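PDB 3ICL: EAL/GGDEF domain protein from Methylococcus capsulatus, which carries a GGDEF domain of the nucleotide cyclase clan, an alpha/beta fold with a central mixed sheet flanked by helices. Local coordinates for residues Thr5-Arg10 / Ala59-Ile64; Leu18-Ala23 / Asn29-Leu34; Leu97-Ile102 / Val121-Ala126. The protein carries 1 engineered substitution. All coordinates share one frame; numbering follows the deposited sequence.

Interaction 1: residues Thr5-Arg10 / Ala59-Ile64; sequences TGLPNR and ATAERI
Thr5 and Leu7 both pack on the methyl group of Ala61. An ST turn sets up the pair: Thr5 OG1 accepts the backbone N-H of Leu7, with Leu7 N to Thr5 OG1 at 3.1 Å and an N-H...O angle of 155°. The turn belongs to the loop before helix 10-23 of the GGDEF domain; Ala61 lies on helix 50-67.

Thr5 has OG1 between its backbone N and carbonyl carbon (chi1 64°). This rotation lets the hydroxyl reach forward to Leu7 N, while CG2 stays beside its own backbone N. The hydroxyl also hydrogen-bonds Asp2 OD2, so two partners fix its rotation. The carbon side of Thr5 meets the helix, with Thr5 CB 3.7 Å from Ala61 CB.

Leu7 has CG anti to its carbonyl carbon (chi1 -67°). Its branch point and both methyls then come to the same alanine. Phe82 of strand 81-86 touches both Leu7 and Ala61, which places the contact against the sheet. Ala61 points its CB at the loop, and no hydrogen bond joins the two segments. The methyl of Ala61 approaches Leu7 CD1 at 3.6 Å and Leu7 CG at 3.7 Å.

Interaction 2: residues Leu18-Ala23 / Asn29-Leu34; sequences LQALAA and NPVVLL
Ala20 and Leu21, consecutive residues near the end of helix 10-23, both rest on Val31. Ala20 comes first and points its CB toward the incoming chain. Its methyl meets one branch of the valine, with Ala20 CB 3.9 Å from Val31 CG2. The same branch also lies close to the helix backbone: Val31 CG2 is 3.2 Å from Ala20 O and 3.5 Å from Ala20 C. A methyl against a carbonyl oxygen at this distance is a snug van der Waals contact. No hydrogen bond crosses between the segments.

This helix-to-strand contact belongs to the alpha/beta fold of the GGDEF domain. After helix 10-23 the chain turns back and enters strand 32-38 of the central sheet. Val31 aims its CB at the helix. Its backbone is hydrogen-bonded to Ser128, and its side chain also touches Leu85 of strand 81-86.

Leu21 follows on the helix and sets its end against the same valine. Its CG is anti to the carbonyl carbon (chi1 -74°), and the end of the side chain comes nearer to Val31 than its base does. Leu21 CD2 lies over the branch point, 3.7 Å from Val31 CB, and is close to both methyls, at 3.9 Å from Val31 CG1 and from Val31 CG2. The two side chains cross at about a right angle. Val31 CG1 is anti to its own backbone N (chi1 167°). CG2 is the branch turned to the helix, where it meets Ala20 and the backbone N of Leu21. Leu21 also touches Met135 of helix 135-152.

Interaction 3: residues Leu97-Ile102 / Val121-Ala126; sequences LVAQKI and VSIGIA
Ala99 presents a small methyl bump to the sheet, and the ends of Ile123 and Ile125 come up to meet it. The two isoleucines are two residues apart on strand 121-127, so they point to the same face. Their CD1 methyls form a pair of knobs, and the short side chain of Ala99 leaves room for both. Ala99 CB is 3.9 Å from Ile125 CD1 and 4.3 Å from Ile123 CD1. The second knob also reaches the helix backbone, with Ile123 CD1 4.0 Å from Ala99 O.

One turn along the helix, Ile102 adds a broader bump. Its CG2 branch does the touching: Ile102 CG2 lies 4.4 Å from Ile123 CD1. The end of Ile123 is thus set between Ala99 and Ile102.

Both strand isoleucines take the same extended shape. In Ile123, CG1 is anti to the carbonyl carbon (chi1 -57°) and the chain then runs straight out (chi2 176°), which carries CD1 to the helix. The side chains that meet are all apolar, no hydrogen bond joins the segments, and all four residues that touch are buried.

The helix segment runs nearly antiparallel to the strand segment, at 168°, with their axes 10.1 Å apart. Helix 96-106 packs on one face of the central sheet of the alpha/beta GGDEF fold. Around it, Tyr157 of strand 156-159 touches Ala99 and both strand isoleucines. Leu36 of strand 32-38 packs on Ile102. Helix 135-152 covers the opposite face of strand 121-127, where it touches Ser122 and Ala126.

In the fold
From the N terminus, the chain enters interaction 1 at 5-10, before the first helix. Interaction 2 follows and closes a short loop, 18-23 to 29-34, bringing helix 10-23 to the start of strand 32-38. It is nested within the longer loop that interaction 1 closes at 59-64 on helix 50-67. Interaction 3 comes later, in series with both, joins helix 96-106 to strand 121-127 and closes the loop holding hairpin 110-112/115-117. Interactions 1 and 3 touch through Ile64 and Ile102, where the two helices pack. Interactions 2 and 3 meet in the central sheet: Leu33 N probably donates a hydrogen bond to Ala126 O, between neighbouring strands 32-38 and 121-127. Interactions 1 and 2 do not touch.

Interaction 1: residues Thr5-Arg10 / Ala59-Ile64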
loop_
_atom_site.group_PDB
_atom_site.type_symbol
_atom_site.label_atom_id
_atom_site.label_comp_id
_atom_site.label_asym_id
_atom_site.label_seq_id
_atom_site.Cartn_x
_atom_site.Cartn_y
_atom_site.Cartn_z
ATOM N N THR A 5 13.906 1.654 -1.530
ATOM C CA THR A 5 12.939 1.220 -2.540
ATOM C C THR A 5 12.952 1.996 -3.848
ATOM O O THR A 5 12.483 1.497 -4.872
ATOM C CB THR A 5 11.506 1.303 -1.994
ATOM O OG1 THR A 5 11.190 2.671 -1.718
ATOM C CG2 THR A 5 11.370 0.488 -0.716
ATOM N N GLY A 6 13.474 3.216 -3.817
ATOM C CA GLY A 6 13.491 4.026 -5.019
ATOM C C GLY A 6 12.148 4.713 -5.203
ATOM O O GLY A 6 11.897 5.340 -6.231
ATOM N N LEU A 7 11.280 4.585 -4.201
ATOM C CA LEU A 7 9.950 5.200 -4.233
ATOM C C LEU A 7 10.026 6.672 -3.847
ATOM O O LEU A 7 11.018 7.118 -3.284
ATOM C CB LEU A 7 9.005 4.497 -3.250
ATOM C CG LEU A 7 8.584 3.051 -3.520
ATOM C CD1 LEU A 7 7.687 2.564 -2.387
ATOM C CD2 LEU A 7 7.862 2.966 -4.855
ATOM N N PRO A 8 8.967 7.444 -4.143
ATOM C CA PRO A 8 8.919 8.873 -3.812
ATOM C C PRO A 8 8.983 9.081 -2.296
ATOM O O PRO A 8 8.589 8.201 -1.522
ATOM C CB PRO A 8 7.575 9.310 -4.386
ATOM C CG PRO A 8 7.404 8.404 -5.567
ATOM C CD PRO A 8 7.841 7.072 -5.018
ATOM N N ASN A 9 9.480 10.242 -1.877
ATOM C CA ASN A 9 9.578 10.570 -0.456
ATOM C C ASN A 9 8.187 10.734 0.138
ATOM O O ASN A 9 7.193 10.831 -0.584
ATOM C CB ASN A 9 10.336 11.887 -0.233
ATOM C CG ASN A 9 11.773 11.828 -0.702
ATOM O OD1 ASN A 9 12.484 10.855 -0.449
ATOM N ND2 ASN A 9 12.218 12.886 -1.373
ATOM N N ARG A 10 8.139 10.774 1.464
ATOM C CA ARG A 10 6.900 10.949 2.205
ATOM C C ARG A 10 6.315 12.321 1.851
ATOM O O ARG A 10 5.103 12.489 1.760
ATOM C CB ARG A 10 7.202 10.851 3.708
ATOM C CG ARG A 10 6.036 11.111 4.648
ATOM C CD ARG A 10 4.811 10.295 4.279
ATOM N NE ARG A 10 5.129 8.903 3.976
ATOM C CZ ARG A 10 4.265 8.059 3.424
ATOM N NH1 ARG A 10 3.037 8.465 3.125
ATOM N NH2 ARG A 10 4.630 6.818 3.146
ATOM N N ALA A 59 11.810 -4.959 -3.899
ATOM C CA ALA A 59 11.115 -5.835 -4.837
ATOM C C ALA A 59 9.609 -5.750 -4.596
ATOM O O ALA A 59 8.814 -5.915 -5.517
ATOM C CB ALA A 59 11.597 -7.276 -4.670
ATOM N N THR A 60 9.221 -5.503 -3.350
ATOM C CA THR A 60 7.805 -5.390 -2.996
ATOM C C THR A 60 7.248 -4.076 -3.543
ATOM O O THR A 60 6.146 -4.029 -4.084
ATOM C CB THR A 60 7.616 -5.436 -1.462
ATOM O OG1 THR A 60 8.070 -6.701 -0.965
ATOM C CG2 THR A 60 6.150 -5.252 -1.095
ATOM N N ALA A 61 8.032 -3.015 -3.405
ATOM C CA ALA A 61 7.648 -1.695 -3.881
ATOM C C ALA A 61 7.430 -1.688 -5.388
ATOM O O ALA A 61 6.524 -1.025 -5.892
ATOM C CB ALA A 61 8.724 -0.685 -3.514
ATOM N N GLU A 62 8.272 -2.419 -6.112
ATOM C CA GLU A 62 8.154 -2.476 -7.562
ATOM C C GLU A 62 6.948 -3.294 -7.995
ATOM O O GLU A 62 6.256 -2.922 -8.943
ATOM C CB GLU A 62 9.439 -3.047 -8.172
ATOM C CG GLU A 62 10.666 -2.224 -7.812
ATOM C CD GLU A 62 11.969 -2.890 -8.213
ATOM O OE1 GLU A 62 12.029 -4.138 -8.207
ATOM O OE2 GLU A 62 12.941 -2.162 -8.511
ATOM N N ARG A 63 6.686 -4.402 -7.307
ATOM C CA ARG A 63 5.536 -5.226 -7.659
ATOM C C ARG A 63 4.251 -4.462 -7.377
ATOM O O ARG A 63 3.253 -4.638 -8.068
ATOM C CB ARG A 63 5.538 -6.541 -6.876
ATOM C CG ARG A 63 6.644 -7.495 -7.299
ATOM C CD ARG A 63 6.438 -8.881 -6.727
ATOM N NE ARG A 63 7.582 -9.740 -7.003
ATOM C CZ ARG A 63 7.699 -10.990 -6.570
ATOM N NH1 ARG A 63 6.734 -11.534 -5.843
ATOM N NH2 ARG A 63 8.790 -11.689 -6.841
ATOM N N ILE A 64 4.275 -3.611 -6.356
ATOM C CA ILE A 64 3.098 -2.823 -6.037
ATOM C C ILE A 64 2.841 -1.851 -7.183
ATOM O O ILE A 64 1.707 -1.691 -7.632
ATOM C CB ILE A 64 3.285 -2.040 -4.726
ATOM C CG1 ILE A 64 3.332 -3.017 -3.548
ATOM C CG2 ILE A 64 2.148 -1.045 -4.552
ATOM C CD1 ILE A 64 3.579 -2.363 -2.191
#

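Interaction 2: residues Leu18-Ala23 / Asn29-Leu34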
loop_
_atom_site.group_PDB
_atom_site.type_symbol
_atom_site.label_atom_id
_atom_site.label_comp_id
_atom_site.label_asym_id
_atom_site.label_seq_id
_atom_site.Cartn_x
_atom_site.Cartn_y
_atom_site.Cartn_z
ATOM N N LEU A 18 -2.510 15.520 -1.724
ATOM C CA LEU A 18 -3.233 16.775 -1.600
ATOM C C LEU A 18 -3.792 17.199 -2.955
ATOM O O LEU A 18 -4.937 17.627 -3.052
ATOM C CB LEU A 18 -2.310 17.858 -1.036
ATOM C CG LEU A 18 -1.890 17.627 0.420
ATOM C CD1 LEU A 18 -0.926 18.717 0.867
ATOM C CD2 LEU A 18 -3.129 17.607 1.305
ATOM N N GLN A 19 -2.991 17.048 -4.003
ATOM C CA GLN A 19 -3.429 17.437 -5.337
ATOM C C GLN A 19 -4.555 16.544 -5.856
ATOM O O GLN A 19 -5.498 17.024 -6.485
ATOM C CB GLN A 19 -2.253 17.408 -6.317
ATOM C CG GLN A 19 -2.513 18.235 -7.570
ATOM C CD GLN A 19 -2.730 19.708 -7.252
ATOM O OE1 GLN A 19 -1.843 20.371 -6.715
ATOM N NE2 GLN A 19 -3.914 20.224 -7.572
ATOM N N ALA A 20 -4.462 15.247 -5.591
ATOM C CA ALA A 20 -5.496 14.322 -6.040
ATOM C C ALA A 20 -6.823 14.611 -5.334
ATOM O O ALA A 20 -7.882 14.546 -5.945
ATOM C CB ALA A 20 -5.058 12.884 -5.783
ATOM N N LEU A 21 -6.768 14.929 -4.044
ATOM C CA LEU A 21 -7.983 15.220 -3.295
ATOM C C LEU A 21 -8.651 16.494 -3.812
ATOM O O LEU A 21 -9.866 16.645 -3.732
ATOM C CB LEU A 21 -7.666 15.351 -1.801
ATOM C CG LEU A 21 -7.377 14.026 -1.088
ATOM C CD1 LEU A 21 -6.812 14.286 0.304
ATOM C CD2 LEU A 21 -8.668 13.201 -1.009
ATOM N N ALA A 22 -7.848 17.407 -4.350
ATOM C CA ALA A 22 -8.377 18.656 -4.886
ATOM C C ALA A 22 -8.968 18.417 -6.274
ATOM O O ALA A 22 -9.953 19.042 -6.656
ATOM C CB ALA A 22 -7.268 19.705 -4.959
ATOM N N ALA A 23 -8.363 17.496 -7.019
ATOM C CA ALA A 23 -8.802 17.178 -8.373
ATOM C C ALA A 23 -9.966 16.191 -8.446
ATOM O O ALA A 23 -10.864 16.340 -9.280
ATOM C CB ALA A 23 -7.628 16.639 -9.173
ATOM N N ASN A 29 -15.123 8.801 -9.500
ATOM C CA ASN A 29 -13.681 8.781 -9.729
ATOM C C ASN A 29 -13.018 9.380 -8.495
ATOM O O ASN A 29 -12.242 10.329 -8.589
ATOM C CB ASN A 29 -13.333 9.611 -10.973
ATOM C CG ASN A 29 -11.887 9.422 -11.411
ATOM O OD1 ASN A 29 -11.294 8.371 -11.174
ATOM N ND2 ASN A 29 -11.323 10.429 -12.069
ATOM N N PRO A 30 -13.307 8.811 -7.316
ATOM C CA PRO A 30 -12.760 9.289 -6.050
ATOM C C PRO A 30 -11.297 8.965 -5.815
ATOM O O PRO A 30 -10.684 8.168 -6.524
ATOM C CB PRO A 30 -13.647 8.595 -5.029
ATOM C CG PRO A 30 -13.761 7.231 -5.635
ATOM C CD PRO A 30 -14.052 7.553 -7.106
ATOM N N VAL A 31 -10.744 9.606 -4.799
ATOM C CA VAL A 31 -9.376 9.349 -4.410
ATOM C C VAL A 31 -9.511 8.179 -3.456
ATOM O O VAL A 31 -10.426 8.148 -2.627
ATOM C CB VAL A 31 -8.759 10.541 -3.650
ATOM C CG1 VAL A 31 -7.457 10.120 -3.002
ATOM C CG2 VAL A 31 -8.532 11.696 -4.598
ATOM N N VAL A 32 -8.630 7.199 -3.594
ATOM C CA VAL A 32 -8.658 6.047 -2.712
ATOM C C VAL A 32 -7.252 5.817 -2.189
ATOM O O VAL A 32 -6.273 5.917 -2.931
ATOM C CB VAL A 32 -9.147 4.779 -3.431
ATOM C CG1 VAL A 32 -9.129 3.595 -2.460
ATOM C CG2 VAL A 32 -10.551 5.002 -3.971
ATOM N N LEU A 33 -7.166 5.513 -0.902
ATOM C CA LEU A 33 -5.890 5.286 -0.252
ATOM C C LEU A 33 -5.804 3.860 0.274
ATOM O O LEU A 33 -6.711 3.383 0.961
ATOM C CB LEU A 33 -5.746 6.268 0.908
ATOM C CG LEU A 33 -4.381 6.835 1.281
ATOM C CD1 LEU A 33 -3.725 7.506 0.078
ATOM C CD2 LEU A 33 -4.593 7.840 2.398
ATOM N N LEU A 34 -4.726 3.171 -0.078
ATOM C CA LEU A 34 -4.493 1.817 0.403
ATOM C C LEU A 34 -3.275 1.904 1.311
ATOM O O LEU A 34 -2.302 2.577 0.986
ATOM C CB LEU A 34 -4.214 0.849 -0.757
ATOM C CG LEU A 34 -5.416 0.205 -1.466
ATOM C CD1 LEU A 34 -6.373 1.271 -1.957
ATOM C CD2 LEU A 34 -4.923 -0.653 -2.620
#

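Interaction 3: residues Leu97-Ile102 / Val121-Ala126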
loop_
_atom_site.group_PDB
_atom_site.type_symbol
_atom_site.label_atom_id
_atom_site.label_comp_id
_atom_site.label_asym_id
_atom_site.label_seq_id
_atom_site.Cartn_x
_atom_site.Cartn_y
_atom_site.Cartn_z
ATOM N N LEU A 97 -10.298 -3.659 -6.720
ATOM C CA LEU A 97 -9.650 -4.400 -7.795
ATOM C C LEU A 97 -8.145 -4.147 -7.802
ATOM O O LEU A 97 -7.377 -4.984 -8.266
ATOM C CB LEU A 97 -10.254 -4.026 -9.156
ATOM C CG LEU A 97 -11.733 -4.388 -9.333
ATOM C CD1 LEU A 97 -12.178 -4.072 -10.759
ATOM C CD2 LEU A 97 -11.937 -5.873 -9.030
ATOM N N VAL A 98 -7.723 -2.996 -7.284
ATOM C CA VAL A 98 -6.298 -2.681 -7.231
ATOM C C VAL A 98 -5.687 -3.473 -6.077
ATOM O O VAL A 98 -4.613 -4.042 -6.212
ATOM C CB VAL A 98 -6.053 -1.162 -7.032
ATOM C CG1 VAL A 98 -4.572 -0.893 -6.842
ATOM C CG2 VAL A 98 -6.554 -0.394 -8.239
ATOM N N ALA A 99 -6.388 -3.528 -4.949
ATOM C CA ALA A 99 -5.920 -4.280 -3.800
ATOM C C ALA A 99 -5.775 -5.766 -4.169
ATOM O O ALA A 99 -4.852 -6.446 -3.711
ATOM C CB ALA A 99 -6.910 -4.123 -2.646
ATOM N N GLN A 100 -6.694 -6.273 -4.987
ATOM C CA GLN A 100 -6.641 -7.671 -5.399
ATOM C C GLN A 100 -5.451 -7.939 -6.321
ATOM O O GLN A 100 -4.814 -8.991 -6.238
ATOM C CB GLN A 100 -7.951 -8.064 -6.085
ATOM C CG GLN A 100 -9.082 -8.278 -5.087
ATOM C CD GLN A 100 -10.447 -8.336 -5.735
ATOM O OE1 GLN A 100 -10.571 -8.544 -6.944
ATOM N NE2 GLN A 100 -11.484 -8.165 -4.931
ATOM N N LYS A 101 -5.141 -6.976 -7.182
ATOM C CA LYS A 101 -4.021 -7.121 -8.108
ATOM C C LYS A 101 -2.696 -7.061 -7.341
ATOM O O LYS A 101 -1.716 -7.722 -7.709
ATOM C CB LYS A 101 -4.075 -6.021 -9.174
ATOM C CG LYS A 101 -3.071 -6.192 -10.300
ATOM C CD LYS A 101 -3.334 -5.210 -11.433
ATOM C CE LYS A 101 -2.433 -5.490 -12.625
ATOM N NZ LYS A 101 -2.748 -4.603 -13.778
ATOM N N ILE A 102 -2.633 -6.287 -6.331
ATOM C CA ILE A 102 -1.439 -6.212 -5.498
ATOM C C ILE A 102 -1.274 -7.543 -4.783
ATOM O O ILE A 102 -0.182 -8.116 -4.761
ATOM C CB ILE A 102 -1.533 -5.091 -4.429
ATOM C CG1 ILE A 102 -1.563 -3.705 -5.086
ATOM C CG2 ILE A 102 -0.296 -5.136 -3.530
ATOM C CD1 ILE A 102 -1.906 -2.575 -4.179
ATOM N N VAL A 121 0.574 -10.337 3.565
ATOM C CA VAL A 121 0.185 -8.934 3.395
ATOM C C VAL A 121 -1.221 -8.591 3.889
ATOM O O VAL A 121 -2.145 -9.391 3.756
ATOM C CB VAL A 121 0.264 -8.549 1.886
ATOM C CG1 VAL A 121 -0.216 -7.128 1.668
ATOM C CG2 VAL A 121 1.692 -8.714 1.376
ATOM N N SER A 122 -1.373 -7.398 4.460
ATOM C CA SER A 122 -2.680 -6.925 4.931
ATOM C C SER A 122 -2.884 -5.518 4.398
ATOM O O SER A 122 -2.000 -4.670 4.513
ATOM C CB SER A 122 -2.761 -6.905 6.458
ATOM O OG SER A 122 -2.970 -8.204 6.979
ATOM N N ILE A 123 -4.053 -5.270 3.820
ATOM C CA ILE A 123 -4.343 -3.967 3.249
ATOM C C ILE A 123 -5.602 -3.305 3.800
ATOM O O ILE A 123 -6.667 -3.923 3.871
ATOM C CB ILE A 123 -4.503 -4.070 1.718
ATOM C CG1 ILE A 123 -3.233 -4.665 1.098
ATOM C CG2 ILE A 123 -4.801 -2.689 1.138
ATOM C CD1 ILE A 123 -3.324 -4.889 -0.402
ATOM N N GLY A 124 -5.468 -2.040 4.180
ATOM C CA GLY A 124 -6.610 -1.287 4.672
ATOM C C GLY A 124 -6.979 -0.287 3.591
ATOM O O GLY A 124 -6.090 0.299 2.968
ATOM N N ILE A 125 -8.183 -0.039 3.418
ATOM C CA ILE A 125 -8.554 0.861 2.330
ATOM C C ILE A 125 -9.437 2.022 2.777
ATOM O O ILE A 125 -10.381 1.845 3.553
ATOM C CB ILE A 125 -9.308 0.129 1.178
ATOM C CG1 ILE A 125 -8.396 -0.878 0.467
ATOM C CG2 ILE A 125 -9.777 1.148 0.150
ATOM C CD1 ILE A 125 -9.117 -1.808 -0.481
ATOM N N ALA A 126 -9.295 3.199 2.378
ATOM C CA ALA A 126 -10.092 4.355 2.780
ATOM C C ALA A 126 -10.494 5.102 1.517
ATOM O O ALA A 126 -9.646 5.450 0.699
ATOM C CB ALA A 126 -9.289 5.261 3.694
#